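Local coordinates for protein cellulase (Bacillus sp. BG-CS10, PDB 5E09) that hydrolyses cellulose as a trimodular halophilic endoglucanase of glycosyl hydrolase family 5, which carries a family 46 carbohydrate-binding module, at residues 162-167 with 200-205; 206-211 with 263-268. All coordinates share one frame; numbering follows the deposited sequence.

Interaction 1: 162-167 with 200-205; sequences NHHAFL and SQDLLN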
# COMPACT_ATOMS: atom_id res chain seq x y z
N ASN A 162 -29.12 -1.48 -8.72
CA ASN A 162 -28.84 -1.88 -10.10
C ASN A 162 -27.35 -2.12 -10.29
O ASN A 162 -26.95 -2.86 -11.19
CB ASN A 162 -29.36 -0.84 -11.10
CG ASN A 162 -28.97 0.59 -10.75
OD1 ASN A 162 -28.24 0.83 -9.78
ND2 ASN A 162 -29.44 1.54 -11.55
N HIS A 163 -26.53 -1.50 -9.44
CA HIS A 163 -25.10 -1.78 -9.44
C HIS A 163 -24.85 -3.24 -9.11
O HIS A 163 -24.15 -3.94 -9.85
CB HIS A 163 -24.37 -0.87 -8.45
CG HIS A 163 -24.28 0.56 -8.88
ND1 HIS A 163 -23.55 1.50 -8.18
CD2 HIS A 163 -24.82 1.20 -9.94
CE1 HIS A 163 -23.65 2.67 -8.80
NE2 HIS A 163 -24.42 2.52 -9.86
N HIS A 164 -25.42 -3.70 -8.00
CA HIS A 164 -25.30 -5.10 -7.58
C HIS A 164 -25.75 -6.03 -8.70
O HIS A 164 -25.09 -7.04 -8.99
CB HIS A 164 -26.12 -5.38 -6.33
CG HIS A 164 -25.76 -4.51 -5.16
ND1 HIS A 164 -24.47 -4.41 -4.69
CD2 HIS A 164 -26.52 -3.73 -4.36
CE1 HIS A 164 -24.45 -3.59 -3.65
NE2 HIS A 164 -25.68 -3.16 -3.44
N ALA A 165 -26.86 -5.67 -9.34
CA ALA A 165 -27.34 -6.47 -10.45
C ALA A 165 -26.32 -6.52 -11.59
O ALA A 165 -26.05 -7.59 -12.15
CB ALA A 165 -28.66 -5.94 -10.95
N PHE A 166 -25.73 -5.37 -11.91
CA PHE A 166 -24.73 -5.28 -12.97
C PHE A 166 -23.51 -6.16 -12.69
O PHE A 166 -23.02 -6.87 -13.57
CB PHE A 166 -24.27 -3.84 -13.17
CG PHE A 166 -25.33 -2.92 -13.72
CD1 PHE A 166 -26.38 -3.43 -14.46
CD2 PHE A 166 -25.26 -1.55 -13.50
CE1 PHE A 166 -27.36 -2.59 -14.97
CE2 PHE A 166 -26.23 -0.71 -14.00
CZ PHE A 166 -27.28 -1.22 -14.73
N LEU A 167 -23.02 -6.10 -11.45
CA LEU A 167 -21.85 -6.88 -11.09
C LEU A 167 -22.18 -8.36 -11.17
O LEU A 167 -21.38 -9.16 -11.66
CB LEU A 167 -21.34 -6.52 -9.69
CG LEU A 167 -20.12 -7.33 -9.23
CD1 LEU A 167 -19.02 -7.34 -10.29
CD2 LEU A 167 -19.59 -6.80 -7.92
N SER A 200 -17.57 -4.08 2.89
CA SER A 200 -18.83 -3.91 3.62
C SER A 200 -19.60 -5.22 3.68
O SER A 200 -19.58 -6.00 2.73
CB SER A 200 -19.69 -2.83 2.97
OG SER A 200 -18.98 -1.60 2.89
N GLN A 201 -20.27 -5.46 4.80
CA GLN A 201 -20.99 -6.72 4.99
C GLN A 201 -21.99 -6.98 3.85
O GLN A 201 -22.15 -8.12 3.43
CB GLN A 201 -21.72 -6.73 6.33
CG GLN A 201 -22.32 -8.07 6.71
CD GLN A 201 -21.32 -9.21 6.62
OE1 GLN A 201 -20.32 -9.23 7.33
NE2 GLN A 201 -21.59 -10.16 5.73
N ASP A 202 -22.63 -5.93 3.35
CA ASP A 202 -23.62 -6.12 2.29
C ASP A 202 -22.98 -6.56 0.98
O ASP A 202 -23.49 -7.45 0.29
CB ASP A 202 -24.43 -4.84 2.07
CG ASP A 202 -25.52 -5.02 1.02
OD1 ASP A 202 -26.43 -5.85 1.24
OD2 ASP A 202 -25.45 -4.34 -0.02
N LEU A 203 -21.86 -5.93 0.63
CA LEU A 203 -21.12 -6.32 -0.56
C LEU A 203 -20.62 -7.76 -0.44
O LEU A 203 -20.74 -8.57 -1.37
CB LEU A 203 -19.95 -5.36 -0.78
CG LEU A 203 -20.34 -3.88 -0.77
CD1 LEU A 203 -19.13 -2.99 -0.97
CD2 LEU A 203 -21.40 -3.58 -1.82
N LEU A 204 -20.08 -8.09 0.73
CA LEU A 204 -19.63 -9.46 1.00
C LEU A 204 -20.78 -10.44 0.79
O LEU A 204 -20.62 -11.46 0.11
CB LEU A 204 -19.08 -9.58 2.42
CG LEU A 204 -17.84 -8.75 2.74
CD1 LEU A 204 -17.44 -8.93 4.20
CD2 LEU A 204 -16.68 -9.11 1.81
N ASN A 205 -21.93 -10.12 1.36
CA ASN A 205 -23.11 -10.97 1.24
C ASN A 205 -23.54 -11.18 -0.20
O ASN A 205 -23.90 -12.29 -0.58
CB ASN A 205 -24.28 -10.38 2.04
CG ASN A 205 -24.10 -10.53 3.53
OD1 ASN A 205 -23.43 -11.46 3.99
ND2 ASN A 205 -24.69 -9.62 4.30
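H164 reaches across from its helix to D202 and L203, and it alone carries the 162-167 side of this contact between two outer helices of the (beta/alpha)8, or TIM, barrel of the catalytic domain. Its CB already points at the neighbouring helix. CG then lies anti to the carbonyl carbon (chi1 -57°), which sends the imidazole to that helix, whose nearest CA, that of L203, is 8.3 Å from the CA of H164. At the far end of the ring, CE1 comes within 3.6 Å of L203 CD2. That methyl lies at the ring edge, in the imidazole plane, so the leucine meets the histidine rim and does not stack on it. D202 OD2 sits obliquely beside the same end of the ring, 3.8 Å from H164 CE1 and 3.6 Å from H164 NE2, and no hydrogen bond forms. D202 extends toward the histidine because its CG is anti to the backbone N (chi1 -178°), and the same OD2 also makes a long, weak ion pair with R206. Only 85 Å² is buried in all. The carboxylate stands steeply against the imidazole, the D202 and H164 planes being 78° apart.

Interaction 2: 206-211 with 263-268; sequences RLHQTM and NGIPVV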
# COMPACT_ATOMS: atom_id res chain seq x y z
N ARG A 206 -23.51 -10.12 -1.00
CA ARG A 206 -23.96 -10.23 -2.38
C ARG A 206 -23.00 -11.04 -3.24
O ARG A 206 -23.43 -11.82 -4.11
CB ARG A 206 -24.16 -8.84 -2.96
CG ARG A 206 -25.21 -8.07 -2.19
CD ARG A 206 -25.61 -6.81 -2.89
NE ARG A 206 -26.94 -6.93 -3.47
CZ ARG A 206 -28.03 -6.37 -2.97
NH1 ARG A 206 -27.95 -5.64 -1.86
NH2 ARG A 206 -29.20 -6.53 -3.57
N LEU A 207 -21.70 -10.89 -3.00
CA LEU A 207 -20.74 -11.77 -3.66
C LEU A 207 -21.01 -13.22 -3.26
O LEU A 207 -21.00 -14.13 -4.09
CB LEU A 207 -19.30 -11.37 -3.32
CG LEU A 207 -18.25 -12.36 -3.81
CD1 LEU A 207 -18.33 -12.52 -5.31
CD2 LEU A 207 -16.87 -11.91 -3.39
N HIS A 208 -21.27 -13.41 -1.97
CA HIS A 208 -21.59 -14.73 -1.42
C HIS A 208 -22.78 -15.36 -2.14
O HIS A 208 -22.75 -16.52 -2.54
CB HIS A 208 -21.87 -14.60 0.08
CG HIS A 208 -21.94 -15.92 0.80
ND1 HIS A 208 -21.48 -17.09 0.25
CD2 HIS A 208 -22.41 -16.23 2.03
CE1 HIS A 208 -21.66 -18.08 1.11
NE2 HIS A 208 -22.22 -17.59 2.19
N GLN A 209 -23.83 -14.56 -2.32
CA GLN A 209 -25.03 -15.01 -3.00
C GLN A 209 -24.73 -15.36 -4.46
O GLN A 209 -25.18 -16.39 -4.95
CB GLN A 209 -26.12 -13.93 -2.91
CG GLN A 209 -27.47 -14.34 -3.50
CD GLN A 209 -27.99 -15.65 -2.92
OE1 GLN A 209 -28.50 -16.50 -3.66
NE2 GLN A 209 -27.88 -15.82 -1.61
N THR A 210 -23.97 -14.50 -5.14
CA THR A 210 -23.56 -14.80 -6.51
C THR A 210 -22.86 -16.16 -6.60
O THR A 210 -23.13 -16.96 -7.50
CB THR A 210 -22.61 -13.72 -7.07
OG1 THR A 210 -23.25 -12.45 -7.06
CG2 THR A 210 -22.18 -14.07 -8.50
N MSE A 211 -21.97 -16.41 -5.64
CA MSE A 211 -21.22 -17.66 -5.64
C MSE A 211 -22.10 -18.86 -5.38
O MSE A 211 -21.94 -19.90 -6.03
CB MSE A 211 -20.09 -17.58 -4.61
CG MSE A 211 -18.99 -16.68 -5.11
SE MSE A 211 -17.40 -16.54 -4.02
CE MSE A 211 -16.25 -15.79 -5.39
N ASN A 263 -17.03 -20.50 5.78
CA ASN A 263 -17.67 -21.45 4.89
C ASN A 263 -16.62 -21.94 3.89
O ASN A 263 -15.44 -21.65 4.04
CB ASN A 263 -18.77 -20.76 4.07
CG ASN A 263 -19.80 -20.09 4.96
OD1 ASN A 263 -20.39 -20.72 5.84
ND2 ASN A 263 -20.01 -18.79 4.74
N GLY A 264 -17.02 -22.67 2.87
CA GLY A 264 -16.05 -23.20 1.94
C GLY A 264 -15.29 -22.28 1.01
O GLY A 264 -14.49 -22.74 0.20
N ILE A 265 -15.55 -20.98 1.10
CA ILE A 265 -14.92 -20.07 0.16
C ILE A 265 -13.61 -19.38 0.56
O ILE A 265 -13.57 -18.59 1.51
CB ILE A 265 -15.96 -18.98 -0.20
CG1 ILE A 265 -17.32 -19.63 -0.44
CG2 ILE A 265 -15.50 -18.16 -1.40
CD1 ILE A 265 -18.41 -18.65 -0.79
N PRO A 266 -12.54 -19.66 -0.19
CA PRO A 266 -11.22 -19.07 0.08
C PRO A 266 -11.14 -17.63 -0.41
O PRO A 266 -11.77 -17.28 -1.41
CB PRO A 266 -10.28 -19.98 -0.71
CG PRO A 266 -11.10 -20.42 -1.87
CD PRO A 266 -12.52 -20.56 -1.36
N VAL A 267 -10.37 -16.81 0.29
CA VAL A 267 -10.27 -15.39 -0.02
C VAL A 267 -8.86 -15.01 -0.47
O VAL A 267 -7.86 -15.44 0.11
CB VAL A 267 -10.67 -14.53 1.19
CG1 VAL A 267 -10.53 -13.04 0.87
CG2 VAL A 267 -12.09 -14.87 1.63
N VAL A 268 -8.79 -14.22 -1.54
CA VAL A 268 -7.56 -13.56 -1.95
C VAL A 268 -7.66 -12.05 -1.76
O VAL A 268 -8.53 -11.37 -2.35
CB VAL A 268 -7.21 -13.87 -3.42
CG1 VAL A 268 -6.01 -13.03 -3.86
CG2 VAL A 268 -6.90 -15.36 -3.60
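I265 meets two side chains of helix 201-214: its CD1 lies against H208, and its CG2 is the branch closer to M211, a selenomethionine. Both branches owe their places to one rotation about CA-CB. With chi1 at -44°, CG1 is anti to the carbonyl carbon and CG2 anti to the backbone N, and the fully extended outer torsion carries CD1 on to the imidazole. CD1 of I265 lies 3.6 Å from H208 ND1, approaching the ring obliquely. This places a methyl against a polar nitrogen that is buried by the contact and has no partner in the model. The extended M211 chain brings SE to 3.6 Å from I265 CG2, the two chains crossing at a slant, and I265 CD1 also comes within 4.0 Å of the selenium. In the TIM barrel this joins the outer helix 201-214 to the loop leading into strand 267-272. Both M211 and I265 also touch A221 on the intervening strand 219-225, and I265 touches F260 of helix 243-261. Toward the surface, H208 has its CG anti to the backbone N (chi1 -168°), which swings the imidazole out to N263. There NE2 of H208 and ND2 of N263 are 3.6 Å apart without a hydrogen bond. The two side chains cross at about a right angle, their ring and amide planes 19° apart. With an alanine here instead of H208, I265 CD1 and N263 ND2 would probably both lose their imidazole contact, opening a gap beside the methyl. The amide nitrogen also makes a weak hydrogen bond to T259 O.

Helix 201-214 serves both contacts: its first turns meet helix 161-181 in interaction 1, and the following residues meet the entry to strand 267-272 in interaction 2. The centres of the two contacts are about 12 Å apart, and they touch directly where H164 CG packs 3.2 Å from R206 NE. One helix thus meets a neighbouring helix and, further along, the loop that enters strand 267-272. In family 5 enzymes the catalytic glutamates lie at the C-terminal ends of barrel strands; 263-268 leads into the opposite end of its strand, so interaction 2 probably lies away from the cleft, and neither contact appears to involve a catalytic residue.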